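Local coordinates for protein borrelidin polyketide synthase, type I (Streptomyces parvulus, PDB 6OBT) that probably catalyses the dehydration of carrier-bound beta-hydroxyacyl intermediates as the dehydratase domain of a modular polyketide synthase that makes borrelidin, at residues A[213-218]-A[225-230]; A[82-87]-A[230-235]; A[171-176]-A[201-206]; A[206-211]-A[274-279]. One frame throughout, in Å; residues are numbered along the deposited sequence.

Contact 1. Residues A[213-218]-A[225-230]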
loop_
_atom_site.group_PDB
_atom_site.type_symbol
_atom_site.label_atom_id
_atom_site.label_comp_id
_atom_site.label_asym_id
_atom_site.label_seq_id
_atom_site.Cartn_x
_atom_site.Cartn_y
_atom_site.Cartn_z
ATOM N N ILE A 213 34.674 -13.162 -6.181
ATOM C CA ILE A 213 33.861 -12.071 -6.714
ATOM C C ILE A 213 33.663 -11.051 -5.597
ATOM O O ILE A 213 33.297 -11.431 -4.480
ATOM C CB ILE A 213 32.501 -12.600 -7.214
ATOM C CG1 ILE A 213 32.701 -13.772 -8.186
ATOM C CG2 ILE A 213 31.714 -11.503 -7.900
ATOM C CD1 ILE A 213 31.442 -14.561 -8.495
ATOM N N SER A 214 33.905 -9.766 -5.877
ATOM C CA SER A 214 33.754 -8.771 -4.816
ATOM C C SER A 214 33.363 -7.400 -5.366
ATOM O O SER A 214 33.694 -7.048 -6.498
ATOM C CB SER A 214 35.030 -8.662 -3.974
ATOM O OG SER A 214 36.155 -8.330 -4.752
ATOM N N LEU A 215 32.660 -6.627 -4.533
ATOM C CA LEU A 215 32.190 -5.301 -4.922
ATOM C C LEU A 215 33.353 -4.306 -4.937
ATOM O O LEU A 215 34.370 -4.511 -4.260
ATOM C CB LEU A 215 31.097 -4.827 -3.954
ATOM C CG LEU A 215 29.732 -5.494 -4.122
ATOM C CD1 LEU A 215 28.884 -5.393 -2.849
ATOM C CD2 LEU A 215 29.019 -4.868 -5.312
ATOM N N PRO A 216 33.239 -3.235 -5.729
ATOM C CA PRO A 216 34.206 -2.135 -5.626
ATOM C C PRO A 216 34.229 -1.574 -4.213
ATOM O O PRO A 216 33.219 -1.578 -3.505
ATOM C CB PRO A 216 33.676 -1.091 -6.620
ATOM C CG PRO A 216 32.639 -1.782 -7.428
ATOM C CD PRO A 216 32.116 -2.911 -6.627
ATOM N N GLU A 217 35.394 -1.072 -3.812
ATOM C CA GLU A 217 35.547 -0.555 -2.460
ATOM C C GLU A 217 34.593 0.613 -2.219
ATOM O O GLU A 217 34.375 1.455 -3.095
ATOM C CB GLU A 217 36.994 -0.126 -2.223
ATOM C CG GLU A 217 38.027 -1.061 -2.847
ATOM C CD GLU A 217 39.414 -0.861 -2.272
ATOM O OE1 GLU A 217 39.566 -0.001 -1.378
ATOM O OE2 GLU A 217 40.351 -1.561 -2.713
ATOM N N GLY A 218 34.000 0.643 -1.026
ATOM C CA GLY A 218 33.095 1.717 -0.670
ATOM C C GLY A 218 31.690 1.582 -1.204
ATOM O O GLY A 218 30.955 2.573 -1.237
ATOM N N GLY A 225 19.957 -7.234 1.008
ATOM C CA GLY A 225 20.304 -8.527 1.549
ATOM C C GLY A 225 21.640 -8.909 0.926
ATOM O O GLY A 225 22.660 -9.010 1.622
ATOM N N LEU A 226 21.635 -9.084 -0.395
ATOM C CA LEU A 226 22.846 -9.237 -1.204
ATOM C C LEU A 226 22.806 -8.209 -2.318
ATOM O O LEU A 226 21.913 -8.259 -3.176
ATOM C CB LEU A 226 22.960 -10.652 -1.782
ATOM C CG LEU A 226 24.217 -10.931 -2.620
ATOM C CD1 LEU A 226 25.458 -10.767 -1.752
ATOM C CD2 LEU A 226 24.171 -12.320 -3.219
ATOM N N HIS A 227 23.759 -7.270 -2.305
ATOM C CA HIS A 227 23.751 -6.177 -3.276
ATOM C C HIS A 227 23.579 -6.715 -4.697
ATOM O O HIS A 227 24.299 -7.650 -5.094
ATOM C CB HIS A 227 25.053 -5.375 -3.200
ATOM C CG HIS A 227 25.007 -4.066 -3.925
ATOM N ND1 HIS A 227 25.158 -3.965 -5.293
ATOM C CD2 HIS A 227 24.834 -2.802 -3.469
ATOM C CE1 HIS A 227 25.067 -2.694 -5.650
ATOM N NE2 HIS A 227 24.872 -1.966 -4.561
ATOM N N PRO A 228 22.676 -6.136 -5.500
ATOM C CA PRO A 228 22.440 -6.662 -6.860
ATOM C C PRO A 228 23.680 -6.809 -7.725
ATOM O O PRO A 228 23.737 -7.728 -8.555
ATOM C CB PRO A 228 21.458 -5.637 -7.447
ATOM C CG PRO A 228 20.657 -5.205 -6.250
ATOM C CD PRO A 228 21.640 -5.161 -5.099
ATOM N N GLY A 229 24.662 -5.916 -7.593
ATOM C CA GLY A 229 25.827 -6.014 -8.460
ATOM C C GLY A 229 26.670 -7.226 -8.138
ATOM O O GLY A 229 27.284 -7.828 -9.030
ATOM N N LEU A 230 26.709 -7.600 -6.865
ATOM C CA LEU A 230 27.451 -8.782 -6.447
ATOM C C LEU A 230 26.639 -10.043 -6.711
ATOM O O LEU A 230 27.168 -11.036 -7.221
ATOM C CB LEU A 230 27.811 -8.652 -4.973
ATOM C CG LEU A 230 28.591 -9.790 -4.337
ATOM C CD1 LEU A 230 29.892 -9.957 -5.089
ATOM C CD2 LEU A 230 28.856 -9.487 -2.895
#
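Leu215 and Leu230 meet at about a right angle: the branch point CG of Leu215 presses on CB of Leu230 at 3.8 Å, so one isobutyl group lies across the root of the other. The two methyls of Leu215 then divide the work. Leu215 CD1 lies 3.8 Å from His227 CB, while Leu215 CD2 sits over the start of the helix, 3.9 Å from Leu230 N and 4.0 Å from His227 ND1. With CG of Leu230 anti to its backbone N (chi1 180°), the far end of this leucine runs toward the strand, and its CD1 meets CG2 of Ile213 at 3.7 Å. Branched aliphatic residues suit this oily seam, which has no hydrogen bond across it.

His227 has a second role as the N-cap of helix 228-236. Its ND1 accepts from Gly229 N at 3.1 Å, with the donor 18° out of the ring plane, and Pro228 CD lies over one ring face, 3.6 Å above it. This bond satisfies an amide of the first helical turn and fixes the rotation of the imidazole. The His-Pro pair at the helix start, with Asp232 about one turn on, is consistent with the HPxxxD motif of polyketide dehydratases.

The seam joins the end of strand 208-214 to the beginning of helix 228-236. Leu271 and Val273 of strand 270-276 pack beside it, and Trp69 meets the His227 ring.

Contact 2. Residues A[82-87]-A[230-235]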
loop_
_atom_site.group_PDB
_atom_site.type_symbol
_atom_site.label_atom_id
_atom_site.label_comp_id
_atom_site.label_asym_id
_atom_site.label_seq_id
_atom_site.Cartn_x
_atom_site.Cartn_y
_atom_site.Cartn_z
ATOM N N PRO A 82 18.582 -5.872 -13.409
ATOM C CA PRO A 82 19.055 -7.258 -13.437
ATOM C C PRO A 82 17.992 -8.178 -12.846
ATOM O O PRO A 82 17.321 -7.837 -11.870
ATOM C CB PRO A 82 20.351 -7.227 -12.612
ATOM C CG PRO A 82 20.370 -5.926 -11.903
ATOM C CD PRO A 82 19.406 -4.986 -12.573
ATOM N N GLY A 83 17.782 -9.319 -13.505
ATOM C CA GLY A 83 16.821 -10.295 -13.013
ATOM C C GLY A 83 17.055 -10.710 -11.574
ATOM O O GLY A 83 16.100 -10.995 -10.839
ATOM N N VAL A 84 18.312 -10.728 -11.132
ATOM C CA VAL A 84 18.568 -11.108 -9.743
ATOM C C VAL A 84 18.012 -10.073 -8.770
ATOM O O VAL A 84 17.858 -10.377 -7.586
ATOM C CB VAL A 84 20.066 -11.335 -9.465
ATOM C CG1 VAL A 84 20.585 -12.584 -10.213
ATOM C CG2 VAL A 84 20.872 -10.102 -9.817
ATOM N N VAL A 85 17.683 -8.856 -9.225
ATOM C CA VAL A 85 17.022 -7.924 -8.309
ATOM C C VAL A 85 15.700 -8.513 -7.825
ATOM O O VAL A 85 15.334 -8.377 -6.649
ATOM C CB VAL A 85 16.806 -6.543 -8.971
ATOM C CG1 VAL A 85 15.779 -5.739 -8.169
ATOM C CG2 VAL A 85 18.121 -5.780 -9.048
ATOM N N TRP A 86 14.967 -9.188 -8.716
ATOM C CA TRP A 86 13.683 -9.735 -8.292
ATOM C C TRP A 86 13.871 -10.891 -7.323
ATOM O O TRP A 86 13.018 -11.116 -6.462
ATOM C CB TRP A 86 12.866 -10.183 -9.498
ATOM C CG TRP A 86 12.614 -9.063 -10.530
ATOM C CD1 TRP A 86 13.016 -9.046 -11.825
ATOM C CD2 TRP A 86 11.907 -7.831 -10.311
ATOM N NE1 TRP A 86 12.609 -7.876 -12.435
ATOM C CE2 TRP A 86 11.926 -7.117 -11.524
ATOM C CE3 TRP A 86 11.266 -7.263 -9.200
ATOM C CZ2 TRP A 86 11.312 -5.861 -11.669
ATOM C CZ3 TRP A 86 10.663 -6.024 -9.338
ATOM C CH2 TRP A 86 10.694 -5.333 -10.564
ATOM N N VAL A 87 14.984 -11.625 -7.424
ATOM C CA VAL A 87 15.233 -12.679 -6.440
ATOM C C VAL A 87 15.591 -12.071 -5.090
ATOM O O VAL A 87 15.123 -12.532 -4.039
ATOM C CB VAL A 87 16.331 -13.646 -6.928
ATOM C CG1 VAL A 87 16.477 -14.816 -5.920
ATOM C CG2 VAL A 87 15.999 -14.166 -8.305
ATOM N N LEU A 230 26.709 -7.600 -6.865
ATOM C CA LEU A 230 27.451 -8.782 -6.447
ATOM C C LEU A 230 26.639 -10.043 -6.711
ATOM O O LEU A 230 27.168 -11.036 -7.221
ATOM C CB LEU A 230 27.811 -8.652 -4.973
ATOM C CG LEU A 230 28.591 -9.790 -4.337
ATOM C CD1 LEU A 230 29.892 -9.957 -5.089
ATOM C CD2 LEU A 230 28.856 -9.487 -2.895
ATOM N N PHE A 231 25.339 -9.997 -6.397
ATOM C CA PHE A 231 24.426 -11.066 -6.783
ATOM C C PHE A 231 24.518 -11.350 -8.287
ATOM O O PHE A 231 24.596 -12.513 -8.707
ATOM C CB PHE A 231 22.999 -10.658 -6.364
ATOM C CG PHE A 231 22.044 -11.809 -6.120
ATOM C CD1 PHE A 231 20.946 -11.631 -5.290
ATOM C CD2 PHE A 231 22.203 -13.029 -6.755
ATOM C CE1 PHE A 231 20.045 -12.656 -5.062
ATOM C CE2 PHE A 231 21.308 -14.054 -6.539
ATOM C CZ PHE A 231 20.224 -13.867 -5.702
ATOM N N ASP A 232 24.523 -10.299 -9.122
ATOM C CA ASP A 232 24.552 -10.536 -10.560
ATOM C C ASP A 232 25.893 -11.114 -11.006
ATOM O O ASP A 232 25.948 -11.986 -11.887
ATOM C CB ASP A 232 24.269 -9.242 -11.330
ATOM C CG ASP A 232 24.233 -9.464 -12.812
ATOM O OD1 ASP A 232 25.147 -8.982 -13.533
ATOM O OD2 ASP A 232 23.303 -10.166 -13.257
ATOM N N ALA A 233 26.987 -10.627 -10.429
ATOM C CA ALA A 233 28.292 -11.156 -10.821
ATOM C C ALA A 233 28.457 -12.611 -10.392
ATOM O O ALA A 233 29.179 -13.369 -11.054
ATOM C CB ALA A 233 29.398 -10.288 -10.238
ATOM N N ALA A 234 27.777 -13.025 -9.316
ATOM C CA ALA A 234 27.767 -14.436 -8.931
ATOM C C ALA A 234 27.203 -15.298 -10.052
ATOM O O ALA A 234 27.735 -16.376 -10.355
ATOM C CB ALA A 234 26.957 -14.629 -7.648
ATOM N N VAL A 235 26.137 -14.819 -10.692
ATOM C CA VAL A 235 25.472 -15.543 -11.772
ATOM C C VAL A 235 26.213 -15.377 -13.090
ATOM O O VAL A 235 26.385 -16.345 -13.840
ATOM C CB VAL A 235 24.007 -15.073 -11.889
ATOM C CG1 VAL A 235 23.363 -15.686 -13.122
ATOM C CG2 VAL A 235 23.238 -15.450 -10.635
HETATM O O HOH W 1 20.605 -10.722 -13.125
#
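Phe231 turns one face of its ring to Val84, whose CB stands 4.0 Å from the ring centroid, 18° off the normal, in a CH-pi contact. On the other side a methyl of Leu226 touches the ring at CG. Val87 reaches the far end at about a right angle, its CG1 3.9 Å from Phe231 CZ. The other flat group, the Asp232 carboxylate, has Pro82 CB 4.2 Å from OD2.

Val84 is the hub. Its CG1, beside the backbone N (chi1 -68°), meets Val235 CG2 tip to tip, while CG2 rests on Asp232 N at 3.7 Å. Valine's two methyls let one small residue touch Phe231, Asp232 and Val235 at once. Beside it a water accepts from Val84 N and donates to Asp232 OD2 at 2.8 Å. Asp232 OD1 is held by His236 ND1; this Asp-x-x-x-His spacing is consistent with the active-site aspartate motif of polyketide dehydratases.

Helices 83-97 and 228-236 are probably the two central helices of a double hotdog fold; the axes of segments 83-87 and 230-235 approach to 9.3 Å at 115°, with Phe258 and Val261 of strand 254-263 packed on the valines.

Contact 3. Residues A[171-176]-A[201-206]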
loop_
_atom_site.group_PDB
_atom_site.type_symbol
_atom_site.label_atom_id
_atom_site.label_comp_id
_atom_site.label_asym_id
_atom_site.label_seq_id
_atom_site.Cartn_x
_atom_site.Cartn_y
_atom_site.Cartn_z
ATOM N N THR A 171 41.355 -27.702 -4.779
ATOM C CA THR A 171 42.728 -28.053 -5.153
ATOM C C THR A 171 42.735 -29.126 -6.226
ATOM O O THR A 171 41.792 -29.915 -6.387
ATOM C CB THR A 171 43.575 -28.455 -3.941
ATOM O OG1 THR A 171 44.867 -28.931 -4.392
ATOM C CG2 THR A 171 42.926 -29.532 -3.242
ATOM N N GLY A 172 43.812 -29.103 -6.961
ATOM C CA GLY A 172 43.768 -29.458 -8.354
ATOM C C GLY A 172 43.024 -28.465 -9.216
ATOM O O GLY A 172 42.619 -28.819 -10.324
ATOM N N ALA A 173 42.780 -27.250 -8.717
ATOM C CA ALA A 173 42.056 -26.224 -9.454
ATOM C C ALA A 173 43.044 -25.379 -10.248
ATOM O O ALA A 173 44.017 -24.857 -9.688
ATOM C CB ALA A 173 41.234 -25.338 -8.518
ATOM N N MET A 174 42.795 -25.256 -11.552
ATOM C CA MET A 174 43.682 -24.512 -12.438
ATOM C C MET A 174 43.234 -23.064 -12.553
ATOM O O MET A 174 42.061 -22.810 -12.862
ATOM C CB MET A 174 43.740 -25.147 -13.820
ATOM C CG MET A 174 44.263 -24.230 -14.941
ATOM S SD MET A 174 45.266 -25.003 -16.284
ATOM C CE MET A 174 46.992 -24.829 -15.707
ATOM N N PRO A 175 44.129 -22.103 -12.341
ATOM C CA PRO A 175 43.763 -20.697 -12.530
ATOM C C PRO A 175 43.351 -20.417 -13.967
ATOM O O PRO A 175 44.037 -20.801 -14.917
ATOM C CB PRO A 175 45.046 -19.946 -12.149
ATOM C CG PRO A 175 45.746 -20.863 -11.210
ATOM C CD PRO A 175 45.469 -22.248 -11.752
ATOM N N LEU A 176 42.201 -19.757 -14.105
ATOM C CA LEU A 176 41.665 -19.318 -15.385
ATOM C C LEU A 176 42.079 -17.875 -15.633
ATOM O O LEU A 176 42.152 -17.068 -14.703
ATOM C CB LEU A 176 40.141 -19.425 -15.386
ATOM C CG LEU A 176 39.416 -20.701 -15.817
ATOM C CD1 LEU A 176 40.142 -21.957 -15.361
ATOM C CD2 LEU A 176 37.988 -20.669 -15.268
ATOM N N ARG A 201 38.957 -13.425 -9.684
ATOM C CA ARG A 201 39.759 -14.597 -10.024
ATOM C C ARG A 201 38.830 -15.779 -10.248
ATOM O O ARG A 201 37.743 -15.836 -9.678
ATOM C CB ARG A 201 40.790 -14.935 -8.921
ATOM C CG ARG A 201 41.428 -13.729 -8.232
ATOM C CD ARG A 201 42.863 -14.019 -7.816
ATOM N NE ARG A 201 42.929 -15.090 -6.829
ATOM C CZ ARG A 201 43.237 -14.909 -5.548
ATOM N NH1 ARG A 201 43.516 -13.692 -5.100
ATOM N NH2 ARG A 201 43.268 -15.940 -4.715
ATOM N N ALA A 202 39.255 -16.715 -11.093
ATOM C CA ALA A 202 38.469 -17.916 -11.340
ATOM C C ALA A 202 39.399 -19.108 -11.563
ATOM O O ALA A 202 40.540 -18.953 -12.014
ATOM C CB ALA A 202 37.521 -17.728 -12.539
ATOM N N TRP A 203 38.908 -20.298 -11.202
ATOM C CA TRP A 203 39.590 -21.562 -11.452
ATOM C C TRP A 203 38.581 -22.570 -11.976
ATOM O O TRP A 203 37.399 -22.513 -11.643
ATOM C CB TRP A 203 40.228 -22.195 -10.196
ATOM C CG TRP A 203 41.160 -21.354 -9.393
ATOM C CD1 TRP A 203 42.526 -21.480 -9.318
ATOM C CD2 TRP A 203 40.807 -20.282 -8.515
ATOM N NE1 TRP A 203 43.038 -20.544 -8.454
ATOM C CE2 TRP A 203 42.003 -19.795 -7.947
ATOM C CE3 TRP A 203 39.594 -19.682 -8.155
ATOM C CZ2 TRP A 203 42.023 -18.735 -7.046
ATOM C CZ3 TRP A 203 39.616 -18.629 -7.253
ATOM C CH2 TRP A 203 40.822 -18.171 -6.704
ATOM N N ARG A 204 39.069 -23.528 -12.749
ATOM C CA ARG A 204 38.321 -24.746 -13.021
ATOM C C ARG A 204 38.668 -25.769 -11.948
ATOM O O ARG A 204 39.846 -26.063 -11.725
ATOM C CB ARG A 204 38.650 -25.290 -14.412
ATOM C CG ARG A 204 38.018 -26.638 -14.739
ATOM C CD ARG A 204 38.041 -26.872 -16.246
ATOM N NE ARG A 204 37.695 -28.241 -16.632
ATOM C CZ ARG A 204 37.345 -28.599 -17.866
ATOM N NH1 ARG A 204 37.294 -27.690 -18.833
ATOM N NH2 ARG A 204 37.048 -29.865 -18.138
ATOM N N ALA A 205 37.648 -26.304 -11.290
ATOM C CA ALA A 205 37.809 -27.292 -10.226
ATOM C C ALA A 205 37.057 -28.545 -10.651
ATOM O O ALA A 205 35.840 -28.636 -10.458
ATOM C CB ALA A 205 37.287 -26.751 -8.895
ATOM N N GLY A 206 37.769 -29.507 -11.222
ATOM C CA GLY A 206 37.096 -30.666 -11.778
ATOM C C GLY A 206 36.123 -30.213 -12.849
ATOM O O GLY A 206 36.495 -29.513 -13.798
HETATM O O HOH W 2 42.054 -15.852 -12.252
#
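Met174 and Arg204 form a hydrogen-bonded pair of an antiparallel beta arrangement, in which the short strand 174-176 lies along strand 199-205 at the outer end of the second half of what is probably a double hotdog fold. Met174 N to Arg204 O and Arg204 N to Met174 O are both 3.1 Å. Leu176 N gives a straighter bond to Ala202 O, 2.8 Å long.

The tight part lies on both faces of this pair of strands. On one, Trp203 has CG beside its backbone N (chi1 -54°), which brings the CD1/NE1 side of the indole against Pro175: Trp203 CD1 lies 3.8 Å from Pro175 CG. The small Ala173 fits against the root of the tryptophan side chain, Ala173 CB packing on Trp203 CB at 3.7 Å, and proline, which has no N-H to give, fits the non-hydrogen-bonded pair opposite Trp203. At the CZ2 edge of the indole, Arg201 lays NH2 in the ring plane and makes a salt bridge with Glu212. On the other face Leu176 lies over the strand, its CD1 3.8 Å from Arg204 CB and its CD2 4.0 Å from Ala202 CB. Leu209 also covers this leucine.

The loose side is exposed. The ends of Met174 and Arg204 lead away from the contact, and a water donates to Leu176 O and accepts from Ala202 N, completing the pairing where the strands diverge. The extended Arg204 chain runs out beside Gly206, where Arg204 NE makes a weak hydrogen bond to Gly206 O, 3.3 Å away.

Contact 4. Residues A[206-211]-A[274-279]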
loop_
_atom_site.group_PDB
_atom_site.type_symbol
_atom_site.label_atom_id
_atom_site.label_comp_id
_atom_site.label_asym_id
_atom_site.label_seq_id
_atom_site.Cartn_x
_atom_site.Cartn_y
_atom_site.Cartn_z
ATOM N N GLY A 206 37.769 -29.507 -11.222
ATOM C CA GLY A 206 37.096 -30.666 -11.778
ATOM C C GLY A 206 36.123 -30.213 -12.849
ATOM O O GLY A 206 36.495 -29.513 -13.798
ATOM N N GLU A 207 34.852 -30.583 -12.694
ATOM C CA GLU A 207 33.812 -30.147 -13.620
ATOM C C GLU A 207 33.101 -28.890 -13.151
ATOM O O GLU A 207 32.192 -28.417 -13.841
ATOM C CB GLU A 207 32.788 -31.269 -13.843
ATOM C CG GLU A 207 33.152 -32.254 -14.968
ATOM C CD GLU A 207 32.680 -31.791 -16.342
ATOM O OE1 GLU A 207 33.374 -30.961 -16.970
ATOM O OE2 GLU A 207 31.617 -32.264 -16.799
ATOM N N ASP A 208 33.492 -28.339 -12.007
ATOM C CA ASP A 208 32.873 -27.141 -11.464
ATOM C C ASP A 208 33.709 -25.898 -11.744
ATOM O O ASP A 208 34.912 -25.958 -12.009
ATOM C CB ASP A 208 32.658 -27.265 -9.955
ATOM C CG ASP A 208 31.710 -28.374 -9.592
ATOM O OD1 ASP A 208 31.001 -28.872 -10.490
ATOM O OD2 ASP A 208 31.670 -28.745 -8.400
ATOM N N LEU A 209 33.033 -24.757 -11.661
ATOM C CA LEU A 209 33.642 -23.440 -11.718
ATOM C C LEU A 209 33.717 -22.849 -10.313
ATOM O O LEU A 209 32.721 -22.876 -9.581
ATOM C CB LEU A 209 32.790 -22.547 -12.618
ATOM C CG LEU A 209 33.269 -21.181 -13.054
ATOM C CD1 LEU A 209 34.159 -21.362 -14.262
ATOM C CD2 LEU A 209 32.039 -20.362 -13.391
ATOM N N VAL A 210 34.883 -22.316 -9.930
ATOM C CA VAL A 210 34.987 -21.558 -8.686
ATOM C C VAL A 210 35.590 -20.190 -8.976
ATOM O O VAL A 210 36.414 -20.030 -9.881
ATOM C CB VAL A 210 35.783 -22.288 -7.575
ATOM C CG1 VAL A 210 35.097 -23.593 -7.211
ATOM C CG2 VAL A 210 37.253 -22.536 -8.001
ATOM N N ALA A 211 35.160 -19.196 -8.196
ATOM C CA ALA A 211 35.511 -17.811 -8.468
ATOM C C ALA A 211 35.512 -16.993 -7.184
ATOM O O ALA A 211 34.736 -17.257 -6.256
ATOM C CB ALA A 211 34.538 -17.184 -9.476
ATOM N N ARG A 274 30.946 -21.364 -5.981
ATOM C CA ARG A 274 31.124 -22.656 -6.634
ATOM C C ARG A 274 29.892 -22.948 -7.463
ATOM O O ARG A 274 28.782 -22.991 -6.922
ATOM C CB ARG A 274 31.350 -23.797 -5.629
ATOM C CG ARG A 274 31.383 -25.164 -6.357
ATOM C CD ARG A 274 31.747 -26.314 -5.432
ATOM N NE ARG A 274 33.187 -26.405 -5.232
ATOM C CZ ARG A 274 33.977 -27.301 -5.818
ATOM N NH1 ARG A 274 33.474 -28.187 -6.667
ATOM N NH2 ARG A 274 35.279 -27.314 -5.555
ATOM N N ILE A 275 30.085 -23.151 -8.767
ATOM C CA ILE A 275 28.999 -23.367 -9.718
ATOM C C ILE A 275 29.130 -24.776 -10.280
ATOM O O ILE A 275 30.213 -25.174 -10.727
ATOM C CB ILE A 275 29.022 -22.322 -10.854
ATOM C CG1 ILE A 275 29.044 -20.902 -10.273
ATOM C CG2 ILE A 275 27.827 -22.511 -11.801
ATOM C CD1 ILE A 275 28.986 -19.806 -11.327
ATOM N N ASP A 276 28.026 -25.518 -10.280
ATOM C CA ASP A 276 27.983 -26.888 -10.801
ATOM C C ASP A 276 26.996 -26.957 -11.957
ATOM O O ASP A 276 25.773 -26.959 -11.721
ATOM C CB ASP A 276 27.587 -27.873 -9.696
ATOM C CG ASP A 276 27.251 -29.281 -10.219
ATOM O OD1 ASP A 276 26.808 -30.116 -9.400
ATOM O OD2 ASP A 276 27.431 -29.576 -11.419
ATOM N N PRO A 277 27.454 -27.051 -13.206
ATOM C CA PRO A 277 26.521 -27.126 -14.341
ATOM C C PRO A 277 25.815 -28.465 -14.513
ATOM O O PRO A 277 25.006 -28.594 -15.438
ATOM C CB PRO A 277 27.430 -26.831 -15.548
ATOM C CG PRO A 277 28.623 -26.130 -14.977
ATOM C CD PRO A 277 28.832 -26.778 -13.642
ATOM N N GLN A 278 26.076 -29.470 -13.678
ATOM C CA GLN A 278 25.355 -30.730 -13.833
ATOM C C GLN A 278 23.957 -30.668 -13.236
ATOM O O GLN A 278 23.129 -31.539 -13.523
ATOM C CB GLN A 278 26.148 -31.888 -13.223
ATOM C CG GLN A 278 27.210 -32.464 -14.159
ATOM C CD GLN A 278 26.617 -33.186 -15.363
ATOM O OE1 GLN A 278 25.605 -33.877 -15.250
ATOM N NE2 GLN A 278 27.250 -33.029 -16.523
ATOM N N ASN A 279 23.683 -29.666 -12.409
ATOM C CA ASN A 279 22.316 -29.262 -12.113
ATOM C C ASN A 279 22.257 -27.753 -11.918
ATOM O O ASN A 279 21.525 -27.257 -11.055
ATOM C CB ASN A 279 21.754 -29.998 -10.893
ATOM C CG ASN A 279 22.807 -30.295 -9.838
ATOM O OD1 ASN A 279 23.516 -29.398 -9.377
ATOM N ND2 ASN A 279 22.898 -31.560 -9.436
#
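Arg274 runs out from its strand with CG anti to the backbone N, then bends at chi3 (-81°), which swings the guanidinium over toward Asp208; Asp208 in turn sets CG beside its own backbone N and offers OD2. The two belong to neighbouring antiparallel strands, 208-214 and 270-276, of the second hotdog of a probable double hotdog fold. NH1 of Arg274 meets Asp208 OD2 at 2.6 Å in a salt bridge whose hydrogen bond is bent and weak. The oxygen lies at the guanidinium edge, in its plane, while the carboxylate plane itself is turned 80° away. Val210 CG1 covers one face of the guanidinium, 3.9 Å from Arg274 NE, so the long arginine gains apolar cover along with its ionic partner.

Beside this pair the backbones are zipped by Leu209 and Ile275: Leu209 N to Ile275 O at 3.0 Å, and Ile275 N to Leu209 O at 2.8 Å. Their side chains lie parallel on the face away from the arginine, Leu209 CD2 touching Ile275 CD1 at 3.7 Å; bulky aliphatics suit that side, where Trp282 and Val238 also pack on Ile275.

The second strand ends in a type I turn from Asp276 to Asn279, with Pro277 suited to its first corner. Asp208 OD1 lies 3.8 Å from Asp276 OD2, a proximity of like charges that the arginine on Asp208 probably eases. Asp276 OD2 is itself engaged in an Asx turn, accepting from Gln278 N at 2.6 Å, with the donor 42° out of the carboxylate plane.

Overall arrangement
Contacts 1 and 2 share Leu230 and lie on different sides of helix 228-236, their centres about 10 Å apart; Ile213 CG2 touches Ala233 CB at 3.5 Å. Contacts 3 and 4 share Gly206, with centres also about 10 Å apart, and are joined by a probable hydrogen bond from Trp203 N to Val210 O (2.8 Å). Strand 208-214 connects the pairs: it begins in contact 4 and ends in contact 1. Contact 2 carries Asp232 and so probably marks the active site. Contact 4 lies about 18 Å from it between centres, touching it through Ile275 CD1 and Ala234 O, whereas contact 3, about 23 Å away, lies remote at the edge of the fold.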